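Local coordinates for protein CdiI toxin (Salmonella enterica subsp. enterica serovar Rubislaw str. ATCC 10717, PDB 4ZQU) that serves as the immunity protein of a contact-dependent growth inhibition system, neutralising the toxic activity of the cognate CdiA toxin, at residues T16-V21 and K115-C120. Residues are numbered along the deposited sequence; the frame is centred on the assembly and turned at random.
Sequences TDFICV and KDMKSC
Phe18 and Met117 meet over the end of strand 8-14, the middle member of a three-strand part of the antiparallel beta-sheet in this CDI immunity protein. Strands 19-26 and 118-124 both pair with that strand, one on each of its edges, so they run in the same direction without being neighbours. Their backbones stay apart: the nearest CA pair, Thr16 and Asp116, is separated by 6.8 Å. The contact therefore depends on side chains at the entrances to the two strands.

Inside, the methionine reaches across to the aromatic ring. Met117 has CG anti to its backbone N (chi1 175°) and stays extended through chi2; a bend at chi3 (-67°) then brings CE to the ring of Phe18. CE lies 4.0 Å from CZ of Phe18, approaching the ring obliquely in an apolar contact. Tyr105 stacks on the same phenylalanine, and Leu40 of strand 30-41 packs against it, so the ring sits among apolar neighbours, while Met117 also packs on Lys13 and Asn15.

Farther out, Thr16 sits in the turn of the hairpin joining strands 8-14 and 19-26. Within that turn Asn15 OD1 accepts bonds from the backbone N atoms of Asp17 and Phe18, an Asx turn leading into the second strand. Asp116, between the preceding helix and strand 118-124, directs its CB toward this turn, but the exposed pair makes only a loose approach: Thr16 OG1 and Asp116 OD2 are 4.3 Å apart, too far for a direct hydrogen bond. At the buried end the sulfur hangs back, with SD of Met117 5.6 Å from CZ of Phe18.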
loop_
_atom_site.group_PDB
_atom_site.type_symbol
_atom_site.label_atom_id
_atom_site.label_comp_id
_atom_site.label_asym_id
_atom_site.label_seq_id
_atom_site.Cartn_x
_atom_site.Cartn_y
_atom_site.Cartn_z
ATOM N N THR B 16 -0.954 16.165 -16.875
ATOM C CA THR B 16 -0.850 16.838 -18.162
ATOM C C THR B 16 0.562 17.371 -18.395
ATOM O O THR B 16 1.071 17.354 -19.517
ATOM C CB THR B 16 -1.861 18.000 -18.269
ATOM O OG1 THR B 16 -3.192 17.494 -18.109
ATOM C CG2 THR B 16 -1.753 18.694 -19.621
ATOM N N ASP B 17 1.199 17.814 -17.318
ATOM C CA ASP B 17 2.435 18.579 -17.420
ATOM C C ASP B 17 3.709 17.737 -17.433
ATOM O O ASP B 17 4.736 18.186 -17.941
ATOM C CB ASP B 17 2.506 19.586 -16.272
ATOM C CG ASP B 17 1.237 20.406 -16.141
ATOM O OD1 ASP B 17 0.988 21.263 -17.015
ATOM O OD2 ASP B 17 0.484 20.188 -15.169
ATOM N N PHE B 18 3.656 16.527 -16.880
ATOM C CA PHE B 18 4.863 15.708 -16.797
ATOM C C PHE B 18 4.624 14.213 -16.619
ATOM O O PHE B 18 3.509 13.766 -16.349
ATOM C CB PHE B 18 5.753 16.206 -15.648
ATOM C CG PHE B 18 5.152 16.019 -14.274
ATOM C CD1 PHE B 18 5.332 14.835 -13.571
ATOM C CD2 PHE B 18 4.417 17.036 -13.682
ATOM C CE1 PHE B 18 4.784 14.669 -12.311
ATOM C CE2 PHE B 18 3.868 16.873 -12.421
ATOM C CZ PHE B 18 4.051 15.687 -11.737
ATOM N N ILE B 19 5.704 13.454 -16.779
ATOM C CA ILE B 19 5.753 12.044 -16.417
ATOM C C ILE B 19 6.867 11.842 -15.394
ATOM O O ILE B 19 8.006 12.254 -15.623
ATOM C CB ILE B 19 6.002 11.144 -17.634
ATOM C CG1 ILE B 19 4.868 11.289 -18.647
ATOM C CG2 ILE B 19 6.152 9.694 -17.201
ATOM C CD1 ILE B 19 5.016 10.382 -19.845
ATOM N N CYS B 20 6.541 11.215 -14.269
ATOM C CA CYS B 20 7.487 11.098 -13.164
ATOM C C CYS B 20 7.764 9.650 -12.782
ATOM O O CYS B 20 6.866 8.936 -12.340
ATOM C CB CYS B 20 6.966 11.860 -11.944
ATOM S SG CYS B 20 8.115 11.923 -10.554
ATOM N N VAL B 21 9.016 9.227 -12.936
ATOM C CA VAL B 21 9.420 7.873 -12.570
ATOM C C VAL B 21 10.344 7.883 -11.355
ATOM O O VAL B 21 11.418 8.484 -11.386
ATOM C CB VAL B 21 10.129 7.157 -13.735
ATOM C CG1 VAL B 21 10.511 5.743 -13.331
ATOM C CG2 VAL B 21 9.244 7.144 -14.971
ATOM N N LYS B 115 -4.934 16.209 -9.316
ATOM C CA LYS B 115 -6.234 16.191 -9.988
ATOM C C LYS B 115 -6.252 15.327 -11.244
ATOM O O LYS B 115 -7.145 14.497 -11.424
ATOM C CB LYS B 115 -6.667 17.612 -10.352
ATOM C CG LYS B 115 -8.035 17.694 -10.998
ATOM C CD LYS B 115 -8.479 19.134 -11.165
ATOM C CE LYS B 115 -7.452 19.930 -11.947
ATOM N NZ LYS B 115 -7.847 21.357 -12.088
ATOM N N ASP B 116 -5.267 15.520 -12.114
ATOM C CA ASP B 116 -5.231 14.782 -13.369
ATOM C C ASP B 116 -4.080 13.785 -13.394
ATOM O O ASP B 116 -3.471 13.551 -14.437
ATOM C CB ASP B 116 -5.125 15.751 -14.547
ATOM C CG ASP B 116 -6.358 16.623 -14.688
ATOM O OD1 ASP B 116 -7.455 16.154 -14.322
ATOM O OD2 ASP B 116 -6.236 17.780 -15.145
ATOM N N MET B 117 -3.805 13.175 -12.246
ATOM C CA MET B 117 -2.648 12.299 -12.118
ATOM C C MET B 117 -3.013 10.816 -12.082
ATOM O O MET B 117 -3.791 10.375 -11.238
ATOM C CB MET B 117 -1.853 12.667 -10.863
ATOM C CG MET B 117 -0.691 11.739 -10.574
ATOM S SD MET B 117 0.344 12.322 -9.223
ATOM C CE MET B 117 1.043 13.800 -9.955
ATOM N N LYS B 118 -2.433 10.056 -13.006
ATOM C CA LYS B 118 -2.575 8.605 -13.021
ATOM C C LYS B 118 -1.322 7.959 -12.436
ATOM O O LYS B 118 -0.266 8.590 -12.374
ATOM C CB LYS B 118 -2.825 8.104 -14.436
ATOM N N SER B 119 -1.435 6.704 -12.009
ATOM C CA SER B 119 -0.301 6.012 -11.400
ATOM C C SER B 119 -0.154 4.576 -11.890
ATOM O O SER B 119 -1.127 3.826 -11.951
ATOM C CB SER B 119 -0.432 6.020 -9.875
ATOM O OG SER B 119 0.670 5.366 -9.267
ATOM N N CYS B 120 1.077 4.201 -12.231
ATOM C CA CYS B 120 1.386 2.837 -12.651
ATOM C C CYS B 120 2.494 2.229 -11.792
ATOM O O CYS B 120 3.507 2.871 -11.520
ATOM C CB CYS B 120 1.795 2.804 -14.126
ATOM S SG CYS B 120 0.454 3.147 -15.280
#